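Local coordinates for protein YECBM32 (Yersinia enterocolitica, PDB 2JDA) that binds polygalacturonic acid, the backbone of pectin, as a periplasmic carbohydrate-binding module of the F5/8 type C (family 32) beta-sandwich fold, at residues Q54-I59 against I131-A136; G100-F105 against L139-I144; E43-L48 against K114-G119; R37-G42 against W125-E130. All blocks are in the same frame, centred on the assembly; numbering follows the deposited sequence.

Contact 1: residues Q54-I59 against I131-A136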
loop_
_atom_site.group_PDB
_atom_site.type_symbol
_atom_site.label_atom_id
_atom_site.label_comp_id
_atom_site.label_asym_id
_atom_site.label_seq_id
_atom_site.Cartn_x
_atom_site.Cartn_y
_atom_site.Cartn_z
ATOM N N GLN A 54 -9.788 9.822 10.242
ATOM C CA GLN A 54 -8.917 9.831 11.385
ATOM C C GLN A 54 -7.489 10.222 11.010
ATOM O O GLN A 54 -7.148 10.297 9.829
ATOM C CB GLN A 54 -8.916 8.481 12.050
ATOM C CG GLN A 54 -8.372 7.357 11.158
ATOM C CD GLN A 54 -8.713 5.999 11.728
ATOM O OE1 GLN A 54 -8.023 5.520 12.632
ATOM N NE2 GLN A 54 -9.783 5.404 11.225
ATOM N N SER A 55 -6.657 10.462 12.013
ATOM C CA SER A 55 -5.288 10.884 11.809
ATOM C C SER A 55 -4.461 9.718 11.362
ATOM O O SER A 55 -4.581 8.607 11.902
ATOM C CB SER A 55 -4.734 11.460 13.089
ATOM O OG SER A 55 -5.548 12.569 13.470
ATOM N N ILE A 56 -3.654 9.977 10.333
ATOM C CA ILE A 56 -2.761 8.980 9.723
ATOM C C ILE A 56 -1.338 9.472 9.880
ATOM O O ILE A 56 -1.019 10.604 9.460
ATOM C CB ILE A 56 -3.037 8.830 8.205
ATOM C CG1 ILE A 56 -4.509 8.789 7.865
ATOM C CG2 ILE A 56 -2.209 7.716 7.637
ATOM C CD1 ILE A 56 -5.116 7.660 8.371
ATOM N N GLU A 57 -0.493 8.640 10.459
ATOM C CA GLU A 57 0.899 8.996 10.698
ATOM C C GLU A 57 1.898 8.049 10.085
ATOM O O GLU A 57 3.060 8.435 9.922
ATOM C CB GLU A 57 1.190 9.152 12.166
ATOM C CG GLU A 57 1.080 7.980 13.036
ATOM C CD GLU A 57 1.549 8.321 14.435
ATOM O OE1 GLU A 57 0.885 9.214 15.039
ATOM O OE2 GLU A 57 2.604 7.760 14.892
ATOM N N ASN A 58 1.494 6.825 9.723
ATOM C CA ASN A 58 2.433 5.952 9.020
ATOM C C ASN A 58 1.683 4.923 8.189
ATOM O O ASN A 58 0.496 4.707 8.407
ATOM C CB ASN A 58 3.470 5.308 9.936
ATOM C CG ASN A 58 2.988 4.172 10.723
ATOM O OD1 ASN A 58 2.395 3.238 10.187
ATOM N ND2 ASN A 58 3.249 4.209 12.038
ATOM N N ILE A 59 2.387 4.350 7.229
ATOM C CA ILE A 59 1.894 3.213 6.460
ATOM C C ILE A 59 2.990 2.156 6.471
ATOM O O ILE A 59 4.127 2.425 6.105
ATOM C CB ILE A 59 1.545 3.637 5.031
ATOM C CG1 ILE A 59 0.386 4.634 5.015
ATOM C CG2 ILE A 59 1.260 2.405 4.187
ATOM C CD1 ILE A 59 0.275 5.513 3.738
ATOM N N ILE A 131 -0.508 -4.312 3.754
ATOM C CA ILE A 131 -0.433 -2.923 4.090
ATOM C C ILE A 131 -1.169 -2.716 5.391
ATOM O O ILE A 131 -2.232 -3.275 5.637
ATOM C CB ILE A 131 -1.031 -2.085 2.966
ATOM C CG1 ILE A 131 -0.691 -0.615 3.095
ATOM C CG2 ILE A 131 -2.455 -2.288 2.870
ATOM C CD1 ILE A 131 -0.449 -0.023 1.674
ATOM N N ALA A 132 -0.634 -1.842 6.219
ATOM C CA ALA A 132 -1.340 -1.444 7.446
ATOM C C ALA A 132 -1.151 0.066 7.649
ATOM O O ALA A 132 -0.153 0.644 7.181
ATOM C CB ALA A 132 -0.857 -2.217 8.638
ATOM N N ILE A 133 -2.063 0.680 8.366
ATOM C CA ILE A 133 -2.057 2.126 8.593
ATOM C C ILE A 133 -1.846 2.339 10.106
ATOM O O ILE A 133 -2.487 1.714 10.928
ATOM C CB ILE A 133 -3.368 2.728 8.154
ATOM C CG1 ILE A 133 -3.719 2.360 6.677
ATOM C CG2 ILE A 133 -3.404 4.202 8.479
ATOM C CD1 ILE A 133 -2.781 2.787 5.774
ATOM N N ASN A 134 -0.925 3.215 10.445
ATOM C CA ASN A 134 -0.558 3.502 11.834
ATOM C C ASN A 134 -0.063 2.236 12.571
ATOM O O ASN A 134 -0.594 1.839 13.618
ATOM C CB ASN A 134 -1.748 4.117 12.553
ATOM C CG ASN A 134 -2.098 5.489 12.043
ATOM O OD1 ASN A 134 -1.312 6.140 11.348
ATOM N ND2 ASN A 134 -3.291 5.968 12.421
ATOM N N SER A 135 0.953 1.601 11.971
ATOM C CA SER A 135 1.561 0.395 12.496
ATOM C C SER A 135 2.549 0.694 13.607
ATOM O O SER A 135 3.263 1.675 13.579
ATOM C CB SER A 135 2.281 -0.267 11.354
ATOM O OG SER A 135 3.011 -1.420 11.727
ATOM N N ALA A 136 2.593 -0.221 14.568
ATOM C CA ALA A 136 3.637 -0.244 15.592
ATOM C C ALA A 136 4.847 -1.127 15.230
ATOM O O ALA A 136 5.697 -1.380 16.077
ATOM C CB ALA A 136 3.030 -0.682 16.910
#
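An antiparallel strand pair that runs out into a turn joins Q54-I59 to I131-A136, on the mixed sheet of the beta-sandwich. Its one bridge is the non-hydrogen-bonded pair I59-I133; beyond it two asparagines take over from the ladder. N134, with positive phi, closes the last backbone link, its N bonding N58 O at 2.9 Å. Its side-chain amide lies along the edge of the other strand and mimics a further backbone partner: ND2 gives a hydrogen to S55 O (3.0 Å), which lies in the amide plane, while OD1 takes E57 N at 2.8 Å on an almost straight bond (176°) and, weakly, N58 N. Gripped at both ends, the amide cannot easily flip. N58 answers from the opposite strand: with CG turned between its backbone N and carbonyl (chi1 78°), OD1 receives S135 N at 2.8 Å and ND2 donates to S135 O at 3.0 Å. The isoleucines pack with one another, I59 CG1 on I133 CD1 (3.7 Å) and I56 CG2 on I133 CG2. Strand 101-105 flanks strand 53-63 on its other edge, F105 touching I56 and I59, while L48 of strand 44-50 and L115 of strand 112-120 cover I131 from the facing sheet.

Contact 2: residues G100-F105 against L139-I144. With SO4 (sulfate ion), chain H.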
loop_
_atom_site.group_PDB
_atom_site.type_symbol
_atom_site.label_atom_id
_atom_site.label_comp_id
_atom_site.label_asym_id
_atom_site.label_seq_id
_atom_site.Cartn_x
_atom_site.Cartn_y
_atom_site.Cartn_z
ATOM N N GLY A 100 9.577 -5.504 5.126
ATOM C CA GLY A 100 8.630 -4.433 4.905
ATOM C C GLY A 100 9.248 -3.105 5.312
ATOM O O GLY A 100 10.400 -3.043 5.762
ATOM N N GLU A 101 8.477 -2.045 5.121
ATOM C CA GLU A 101 8.944 -0.693 5.418
ATOM C C GLU A 101 7.854 0.105 6.114
ATOM O O GLU A 101 6.655 -0.057 5.788
ATOM C CB GLU A 101 9.332 0.074 4.172
ATOM C CG GLU A 101 10.463 -0.543 3.394
ATOM C CD GLU A 101 10.773 0.231 2.149
ATOM O OE1 GLU A 101 11.463 1.276 2.246
ATOM O OE2 GLU A 101 10.382 -0.249 1.050
ATOM N N LYS A 102 8.272 0.983 7.038
ATOM C CA LYS A 102 7.359 1.871 7.746
ATOM C C LYS A 102 7.581 3.259 7.152
ATOM O O LYS A 102 8.601 3.908 7.389
ATOM C CB LYS A 102 7.698 1.857 9.237
ATOM C CG LYS A 102 6.792 2.724 10.068
ATOM C CD LYS A 102 7.056 2.580 11.574
ATOM C CE LYS A 102 8.114 3.452 12.057
ATOM N NZ LYS A 102 7.873 3.633 13.576
ATOM N N LEU A 103 6.613 3.690 6.378
ATOM C CA LEU A 103 6.648 4.981 5.698
ATOM C C LEU A 103 6.039 6.016 6.583
ATOM O O LEU A 103 4.928 5.810 7.089
ATOM C CB LEU A 103 5.872 4.908 4.369
ATOM C CG LEU A 103 6.218 3.740 3.442
ATOM C CD1 LEU A 103 5.340 3.821 2.220
ATOM C CD2 LEU A 103 7.680 3.674 3.114
ATOM N N THR A 104 6.715 7.153 6.720
ATOM C CA THR A 104 6.217 8.250 7.583
ATOM C C THR A 104 6.152 9.554 6.804
ATOM O O THR A 104 6.774 9.701 5.772
ATOM C CB THR A 104 7.072 8.411 8.843
ATOM O OG1 THR A 104 8.407 8.761 8.481
ATOM C CG2 THR A 104 7.146 7.139 9.636
ATOM N N PHE A 105 5.411 10.512 7.352
ATOM C CA PHE A 105 5.036 11.704 6.638
ATOM C C PHE A 105 4.332 12.611 7.644
ATOM O O PHE A 105 3.907 12.181 8.726
ATOM C CB PHE A 105 4.098 11.400 5.462
ATOM C CG PHE A 105 3.105 10.312 5.764
ATOM C CD1 PHE A 105 1.947 10.582 6.458
ATOM C CD2 PHE A 105 3.363 9.005 5.407
ATOM C CE1 PHE A 105 1.038 9.562 6.753
ATOM C CE2 PHE A 105 2.510 8.000 5.708
ATOM C CZ PHE A 105 1.329 8.266 6.395
ATOM N N LEU A 139 10.402 -1.148 12.925
ATOM C CA LEU A 139 11.127 -0.890 11.723
ATOM C C LEU A 139 11.514 0.583 11.714
ATOM O O LEU A 139 10.780 1.414 12.271
ATOM C CB LEU A 139 10.222 -1.127 10.512
ATOM C CG LEU A 139 9.753 -2.562 10.268
ATOM C CD1 LEU A 139 8.772 -2.523 9.143
ATOM C CD2 LEU A 139 10.929 -3.465 9.940
ATOM N N PRO A 140 12.658 0.931 11.115
ATOM C CA PRO A 140 13.032 2.354 11.074
ATOM C C PRO A 140 12.042 3.164 10.225
ATOM O O PRO A 140 11.552 2.693 9.195
ATOM C CB PRO A 140 14.400 2.348 10.411
ATOM C CG PRO A 140 14.417 1.171 9.584
ATOM C CD PRO A 140 13.652 0.103 10.383
ATOM N N SER A 141 11.769 4.398 10.631
ATOM C CA SER A 141 10.936 5.271 9.840
ATOM C C SER A 141 11.633 5.654 8.556
ATOM O O SER A 141 12.806 6.038 8.583
ATOM C CB SER A 141 10.641 6.529 10.632
ATOM O OG SER A 141 9.798 6.258 11.725
ATOM N N ARG A 142 10.924 5.544 7.440
ATOM C CA ARG A 142 11.352 6.083 6.156
ATOM C C ARG A 142 10.427 7.235 5.814
ATOM O O ARG A 142 9.275 7.044 5.461
ATOM C CB ARG A 142 11.316 5.037 5.053
ATOM C CG ARG A 142 11.656 5.555 3.693
ATOM C CD ARG A 142 11.448 4.541 2.622
ATOM N NE ARG A 142 11.508 5.157 1.315
ATOM C CZ ARG A 142 11.313 4.503 0.173
ATOM N NH1 ARG A 142 11.066 3.183 0.172
ATOM N NH2 ARG A 142 11.355 5.170 -0.971
ATOM N N ALA A 143 10.937 8.447 5.979
ATOM C CA ALA A 143 10.122 9.624 5.709
ATOM C C ALA A 143 9.986 9.789 4.198
ATOM O O ALA A 143 10.980 9.793 3.477
ATOM C CB ALA A 143 10.725 10.870 6.344
ATOM N N ILE A 144 8.750 9.942 3.694
ATOM C CA ILE A 144 8.537 9.935 2.239
ATOM C C ILE A 144 8.291 11.244 1.612
ATOM O O ILE A 144 8.432 11.374 0.366
ATOM C CB ILE A 144 7.459 8.929 1.792
ATOM C CG1 ILE A 144 6.106 9.251 2.440
ATOM C CG2 ILE A 144 7.902 7.527 2.135
ATOM C CD1 ILE A 144 4.963 8.382 1.939
HETATM S S SO4 H . 12.230 5.390 14.358
HETATM O O1 SO4 H . 13.037 4.933 13.250
HETATM O O2 SO4 H . 10.811 5.423 13.939
HETATM O O3 SO4 H . 12.338 4.362 15.404
HETATM O O4 SO4 H . 12.568 6.693 14.661
HETATM O O HOH W 1 11.275 1.010 7.114
#
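Backbone bonds between G100-F105 and L139-I144 make a short parallel ladder, with L103 paired to R142 and T104 to A143. R142 N gives its hydrogen to K102 O (2.8 Å), T104 N to R142 O (2.9 Å) and I144 N to T104 O (2.9 Å), so R142 is held through both its N and its O. One salt bridge crosses the pair: R142, extended from CG to NE, brings NH1 to E101 OE1 at 2.8 Å. The carboxylate and guanidinium planes are only 21° apart, and the edge of the guanidinium meets OE1 on its syn side but 26° out of the carboxylate plane. Second partners, S94 N for E101 OE2 and E92 O for NH1, tie both groups down. L103 and R142 share a face, where L103 CD2 lies against R142 CD; I144 CG2 also meets L103 CD2, and I144 CD1 reaches F105 CD2 at 3.9 Å. A sulfate, probably from the crystallisation liquor, sits beside S141, whose N bonds its O1 and whose OG bonds its O2 at 2.6 Å; K102 bends at chi3 (86°) to bring NZ within a weak bond of the same O2. A water links K102 N to P140 O. Strand 141-143 thus extends the mixed sheet beyond 101-105, whose other neighbour is 53-63, while I144 packs on I75 of strand 71-78 and on A88 and L91 of strand 85-92.

Contact 3: residues E43-L48 against K114-G119. With GOL (glycerol), chain F.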
loop_
_atom_site.group_PDB
_atom_site.type_symbol
_atom_site.label_atom_id
_atom_site.label_comp_id
_atom_site.label_asym_id
_atom_site.label_seq_id
_atom_site.Cartn_x
_atom_site.Cartn_y
_atom_site.Cartn_z
ATOM N N GLU A 43 -0.491 -0.216 -14.871
ATOM C CA GLU A 43 -0.733 0.849 -13.910
ATOM C C GLU A 43 -2.063 0.521 -13.258
ATOM O O GLU A 43 -3.093 0.377 -13.932
ATOM C CB GLU A 43 -0.753 2.230 -14.557
ATOM C CG GLU A 43 0.622 2.744 -14.930
ATOM C CD GLU A 43 0.569 4.165 -15.543
ATOM O OE1 GLU A 43 -0.144 5.010 -14.939
ATOM O OE2 GLU A 43 1.388 4.330 -16.487
ATOM N N SER A 44 -2.026 0.411 -11.935
ATOM C CA SER A 44 -3.103 -0.123 -11.144
ATOM C C SER A 44 -3.337 0.786 -9.921
ATOM O O SER A 44 -2.581 1.761 -9.691
ATOM C CB SER A 44 -2.750 -1.519 -10.717
ATOM O OG SER A 44 -2.546 -2.371 -11.820
ATOM N N TRP A 45 -4.322 0.454 -9.127
ATOM C CA TRP A 45 -4.518 1.144 -7.850
ATOM C C TRP A 45 -5.207 0.204 -6.903
ATOM O O TRP A 45 -5.936 -0.690 -7.301
ATOM C CB TRP A 45 -5.294 2.485 -7.979
ATOM C CG TRP A 45 -6.610 2.395 -8.641
ATOM C CD1 TRP A 45 -6.864 2.526 -9.970
ATOM C CD2 TRP A 45 -7.839 1.963 -8.044
ATOM N NE1 TRP A 45 -8.197 2.268 -10.221
ATOM C CE2 TRP A 45 -8.809 1.916 -9.052
ATOM C CE3 TRP A 45 -8.228 1.649 -6.733
ATOM C CZ2 TRP A 45 -10.125 1.552 -8.811
ATOM C CZ3 TRP A 45 -9.551 1.323 -6.494
ATOM C CH2 TRP A 45 -10.484 1.262 -7.530
ATOM N N VAL A 46 -4.957 0.418 -5.610
ATOM C CA VAL A 46 -5.639 -0.270 -4.517
ATOM C C VAL A 46 -5.994 0.777 -3.486
ATOM O O VAL A 46 -5.170 1.660 -3.171
ATOM C CB VAL A 46 -4.773 -1.423 -3.977
ATOM C CG1 VAL A 46 -3.421 -0.967 -3.411
ATOM C CG2 VAL A 46 -5.566 -2.216 -2.922
ATOM N N GLN A 47 -7.238 0.719 -3.018
ATOM C CA GLN A 47 -7.813 1.761 -2.163
ATOM C C GLN A 47 -8.316 1.152 -0.881
ATOM O O GLN A 47 -9.033 0.178 -0.885
ATOM C CB GLN A 47 -8.923 2.487 -2.889
ATOM C CG GLN A 47 -9.643 3.559 -2.085
ATOM C CD GLN A 47 -10.711 4.238 -2.896
ATOM O OE1 GLN A 47 -10.387 4.861 -3.899
ATOM N NE2 GLN A 47 -11.992 4.088 -2.500
ATOM N N LEU A 48 -7.872 1.719 0.222
ATOM C CA LEU A 48 -8.148 1.284 1.587
ATOM C C LEU A 48 -9.124 2.251 2.205
ATOM O O LEU A 48 -8.841 3.475 2.260
ATOM C CB LEU A 48 -6.870 1.242 2.403
ATOM C CG LEU A 48 -5.706 0.539 1.769
ATOM C CD1 LEU A 48 -4.459 0.735 2.606
ATOM C CD2 LEU A 48 -5.993 -0.914 1.516
ATOM N N LYS A 114 -5.134 5.614 -1.000
ATOM C CA LYS A 114 -5.047 4.951 -2.306
ATOM C C LYS A 114 -3.617 4.891 -2.750
ATOM O O LYS A 114 -2.935 5.907 -2.744
ATOM C CB LYS A 114 -5.932 5.646 -3.326
ATOM C CG LYS A 114 -5.926 4.948 -4.717
ATOM C CD LYS A 114 -7.004 5.558 -5.629
ATOM C CE LYS A 114 -6.743 6.952 -6.149
ATOM N NZ LYS A 114 -6.111 6.988 -7.518
ATOM N N LEU A 115 -3.152 3.717 -3.161
ATOM C CA LEU A 115 -1.861 3.556 -3.795
ATOM C C LEU A 115 -2.086 3.373 -5.280
ATOM O O LEU A 115 -2.829 2.482 -5.689
ATOM C CB LEU A 115 -1.084 2.355 -3.257
ATOM C CG LEU A 115 -0.357 2.568 -1.935
ATOM C CD1 LEU A 115 -1.322 2.739 -0.833
ATOM C CD2 LEU A 115 0.534 1.391 -1.638
ATOM N N ASP A 116 -1.473 4.238 -6.084
ATOM C CA ASP A 116 -1.428 4.060 -7.528
ATOM C C ASP A 116 -0.080 3.379 -7.781
ATOM O O ASP A 116 0.964 3.860 -7.314
ATOM C CB ASP A 116 -1.495 5.385 -8.270
ATOM C CG ASP A 116 -2.807 6.133 -8.081
ATOM O OD1 ASP A 116 -3.832 5.548 -7.565
ATOM O OD2 ASP A 116 -2.878 7.357 -8.401
ATOM N N THR A 117 -0.078 2.253 -8.476
ATOM C CA THR A 117 1.116 1.419 -8.601
ATOM C C THR A 117 1.477 1.282 -10.077
ATOM O O THR A 117 0.622 1.300 -10.959
ATOM C CB THR A 117 0.927 0.034 -7.963
ATOM O OG1 THR A 117 -0.102 -0.691 -8.637
ATOM C CG2 THR A 117 0.478 0.149 -6.512
ATOM N N PHE A 118 2.772 1.113 -10.325
ATOM C CA PHE A 118 3.328 1.181 -11.684
ATOM C C PHE A 118 4.175 -0.028 -12.039
ATOM O O PHE A 118 4.974 0.049 -13.004
ATOM C CB PHE A 118 4.142 2.478 -11.861
ATOM C CG PHE A 118 3.392 3.715 -11.479
ATOM C CD1 PHE A 118 2.546 4.328 -12.352
ATOM C CD2 PHE A 118 3.494 4.253 -10.218
ATOM C CE1 PHE A 118 1.802 5.433 -11.963
ATOM C CE2 PHE A 118 2.756 5.394 -9.838
ATOM C CZ PHE A 118 1.902 5.930 -10.697
ATOM N N GLY A 119 3.998 -1.151 -11.313
ATOM C CA GLY A 119 4.802 -2.341 -11.526
ATOM C C GLY A 119 6.130 -2.235 -10.848
ATOM O O GLY A 119 6.359 -1.352 -10.019
HETATM C C1 GOL F . -9.183 5.415 -8.993
HETATM O O1 GOL F . -8.514 6.640 -9.049
HETATM C C2 GOL F . -10.560 5.430 -8.338
HETATM O O2 GOL F . -11.415 6.524 -8.576
HETATM C C3 GOL F . -10.393 5.206 -6.889
HETATM O O3 GOL F . -11.639 4.961 -6.212
#
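The W45 indole carries a glycerol on one face, C1 lying 3.5 Å above the ring plane and offset toward the rim, while the backbone N of Q47 sits at its edge. The second flat group, the F118 ring, is met at its edge by the E43 side chain, OE1 standing 3.6 Å from CE1 with the carboxylate and ring planes 60° apart. W45 turns CG between its own backbone N and carbonyl (chi1 55°), which leads the indole away from D116 and K114 although their CB atoms share its side of the sheet. K114 bends at chi3 and chi4 so that NZ meets D116 OD1 at 2.7 Å on the syn lone pair, forming a salt bridge along its own strand, and also donates to glycerol O1 at 2.9 Å; K114 also makes a cation-pi contact with W84. Glycerol O3 in turn gives a hydrogen to Q47 OE1 (2.6 Å). W45, Q47 and K114 together hold the polyol, probably from the crystallisation liquor, much as an aromatic and polar side chains can pack against and bond a sugar; whether pectin binds here remains open. The backbones form a regular antiparallel ladder, S44 bonded both ways to T117 and V46 to L115, with V46 CG1 on L115 CB at 4.1 Å. These buried side chains face the sandwich interior, where W38 of strand 38-41 touches S44, V46 and T117. In the five-stranded sheet, strand 10-15 flanks 44-50 on its outer edge, and 71-78 lies beyond 112-120.

Contact 4: residues R37-G42 against W125-E130. With CA (calcium ion), chain C.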
loop_
_atom_site.group_PDB
_atom_site.type_symbol
_atom_site.label_atom_id
_atom_site.label_comp_id
_atom_site.label_asym_id
_atom_site.label_seq_id
_atom_site.Cartn_x
_atom_site.Cartn_y
_atom_site.Cartn_z
ATOM N N ARG A 37 -1.492 -12.160 -1.075
ATOM C CA ARG A 37 -1.210 -10.880 -1.724
ATOM C C ARG A 37 -2.291 -10.465 -2.666
ATOM O O ARG A 37 -3.042 -11.271 -3.167
ATOM C CB ARG A 37 0.116 -10.957 -2.463
ATOM C CG ARG A 37 0.189 -11.916 -3.632
ATOM C CD ARG A 37 1.574 -12.012 -4.204
ATOM N NE ARG A 37 1.756 -12.972 -5.286
ATOM C CZ ARG A 37 2.040 -14.239 -5.112
ATOM N NH1 ARG A 37 2.067 -14.783 -3.905
ATOM N NH2 ARG A 37 2.251 -14.961 -6.192
ATOM N N TRP A 38 -2.372 -9.154 -2.845
ATOM C CA TRP A 38 -3.021 -8.545 -3.996
ATOM C C TRP A 38 -1.979 -8.395 -5.087
ATOM O O TRP A 38 -0.855 -7.954 -4.828
ATOM C CB TRP A 38 -3.546 -7.145 -3.623
ATOM C CG TRP A 38 -3.990 -6.335 -4.808
ATOM C CD1 TRP A 38 -5.067 -6.612 -5.618
ATOM C CD2 TRP A 38 -3.392 -5.161 -5.333
ATOM N NE1 TRP A 38 -5.133 -5.720 -6.653
ATOM C CE2 TRP A 38 -4.142 -4.780 -6.474
ATOM C CE3 TRP A 38 -2.260 -4.384 -4.985
ATOM C CZ2 TRP A 38 -3.799 -3.678 -7.246
ATOM C CZ3 TRP A 38 -1.939 -3.304 -5.743
ATOM C CH2 TRP A 38 -2.722 -2.949 -6.870
ATOM N N ALA A 39 -2.367 -8.701 -6.309
ATOM C CA ALA A 39 -1.503 -8.505 -7.483
ATOM C C ALA A 39 -2.339 -8.080 -8.682
ATOM O O ALA A 39 -3.408 -8.623 -8.920
ATOM C CB ALA A 39 -0.747 -9.738 -7.838
ATOM N N ALA A 40 -1.818 -7.125 -9.450
ATOM C CA ALA A 40 -2.494 -6.605 -10.646
ATOM C C ALA A 40 -1.427 -6.171 -11.624
ATOM O O ALA A 40 -0.331 -5.843 -11.214
ATOM C CB ALA A 40 -3.373 -5.445 -10.287
ATOM N N SER A 41 -1.739 -6.142 -12.929
ATOM C CA SER A 41 -0.752 -5.817 -13.960
ATOM C C SER A 41 -1.034 -4.453 -14.582
ATOM O O SER A 41 -2.185 -3.985 -14.687
ATOM C CB SER A 41 -0.685 -6.905 -15.022
ATOM O OG SER A 41 -1.911 -7.216 -15.537
ATOM N N GLY A 42 0.063 -3.804 -14.987
ATOM C CA GLY A 42 -0.003 -2.483 -15.545
ATOM C C GLY A 42 -0.205 -1.426 -14.486
ATOM O O GLY A 42 -0.037 -1.703 -13.293
ATOM N N TRP A 125 3.944 -6.349 -13.064
ATOM C CA TRP A 125 3.043 -6.688 -11.965
ATOM C C TRP A 125 3.332 -5.827 -10.736
ATOM O O TRP A 125 4.483 -5.550 -10.394
ATOM C CB TRP A 125 3.124 -8.160 -11.559
ATOM C CG TRP A 125 2.483 -9.086 -12.543
ATOM C CD1 TRP A 125 3.071 -9.675 -13.632
ATOM C CD2 TRP A 125 1.136 -9.481 -12.558
ATOM N NE1 TRP A 125 2.151 -10.444 -14.308
ATOM C CE2 TRP A 125 0.956 -10.356 -13.653
ATOM C CE3 TRP A 125 0.048 -9.228 -11.737
ATOM C CZ2 TRP A 125 -0.250 -10.914 -13.954
ATOM C CZ3 TRP A 125 -1.149 -9.772 -12.062
ATOM C CH2 TRP A 125 -1.291 -10.641 -13.121
ATOM N N SER A 126 2.256 -5.421 -10.079
ATOM C CA SER A 126 2.291 -4.810 -8.767
ATOM C C SER A 126 1.762 -5.821 -7.788
ATOM O O SER A 126 0.644 -6.305 -7.967
ATOM C CB SER A 126 1.413 -3.552 -8.741
ATOM O OG SER A 126 1.881 -2.543 -9.643
ATOM N N ALA A 127 2.528 -6.191 -6.773
ATOM C CA ALA A 127 2.098 -7.238 -5.868
ATOM C C ALA A 127 2.483 -6.845 -4.431
ATOM O O ALA A 127 3.644 -6.547 -4.163
ATOM C CB ALA A 127 2.718 -8.588 -6.273
ATOM N N ILE A 128 1.516 -6.844 -3.537
ATOM C CA ILE A 128 1.680 -6.389 -2.161
ATOM C C ILE A 128 1.111 -7.437 -1.222
ATOM O O ILE A 128 -0.053 -7.773 -1.313
ATOM C CB ILE A 128 1.053 -4.993 -1.933
ATOM C CG1 ILE A 128 1.686 -3.960 -2.870
ATOM C CG2 ILE A 128 1.228 -4.608 -0.512
ATOM C CD1 ILE A 128 0.973 -2.572 -2.925
ATOM N N ASN A 129 1.954 -7.930 -0.313
ATOM C CA ASN A 129 1.492 -8.923 0.654
ATOM C C ASN A 129 0.601 -8.317 1.721
ATOM O O ASN A 129 -0.413 -8.912 2.144
ATOM C CB ASN A 129 2.674 -9.610 1.338
ATOM C CG ASN A 129 3.581 -10.386 0.395
ATOM O OD1 ASN A 129 3.188 -10.816 -0.683
ATOM N ND2 ASN A 129 4.869 -10.565 0.818
ATOM N N GLU A 130 0.967 -7.135 2.220
ATOM C CA GLU A 130 0.248 -6.540 3.322
ATOM C C GLU A 130 0.534 -5.035 3.366
ATOM O O GLU A 130 1.595 -4.530 2.984
ATOM C CB GLU A 130 0.712 -7.189 4.631
ATOM C CG GLU A 130 -0.282 -7.144 5.732
ATOM C CD GLU A 130 -1.548 -7.987 5.552
ATOM O OE1 GLU A 130 -1.709 -8.998 4.793
ATOM O OE2 GLU A 130 -2.456 -7.520 6.168
HETATM CA CA CA C . -1.967 -10.547 2.924
HETATM O O HOH W 2 2.425 -13.427 -0.896
HETATM O O HOH W 3 1.692 -3.112 -12.207
#
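W125 reaches across the edge of strand 38-41 and lays its indole against the backbone of A39-S41. Its CB lies 4.2 Å from A40 O, and CG stands anti to its carbonyl carbon (chi1 -73°), turning the ring toward the partner strand. CD2 and CE2 come under S41 CB, which sits over the centre of the six-membered ring, 3.9 Å from the centroid and 5° off the normal: a CH-pi contact on one face. CE3 meets A40 C at 3.4 Å and also A39 CB, CZ3 follows the A40 backbone, and the carbonyl carbon of A39 lies at the ring edge. Two hydrogen-bonded pairs, W38-I128 and A40-S126, zip the backbones together. On the buried face W38 CZ3 packs on I128 CD1, which lies at the edge of the W38 ring, while W38 NE1 is bonded to G17 O. Small residues oppose each other on the W125 face, A39 CB against A127 CB at 4.0 Å. Two waters add bridges: one joins G42 O to S126 OG, which also takes a hydrogen bond from G119 N; the other donates to N129 OD1 and is reached only weakly by R37 NH1. Past the ladder N129 and E130 form a classic beta bulge opposite V62, and there N129 O and E130 OE1 each bind the calcium ion at 2.4 Å. N28, D31, D33 and T36 complete the site, and E130 OE2 is bonded to G32 N. One backbone oxygen and one carboxylate oxygen thus fasten the bulge to the loop leading into strand 38-41, and the metal's charge would probably polarise both.

From the N terminus, R37-G42 and then E43-L48 enter the two sheets in turn, and Q54-I59 follows. Contact 2 opens at G100-F105. K114-G119 returns to close contact 3, which is nested within the loop that W125-E130 closes in contact 4. After the bulge and corner at N129-E130 the same strand continues into I131-A136 and closes contact 1, and the C-terminal L139-I144 closes contact 2 last. Contact 1 crosses all the others, and contact 2 crosses contacts 3 and 4 as well. Contacts 1, 2 and 4 belong to the mixed sheet, contact 3 to the five-stranded one; G119 N, and weakly T117 OG1, hydrogen-bond to S126 OG and so join contacts 3 and 4, and I59 O with L103 N joins 1 and 2.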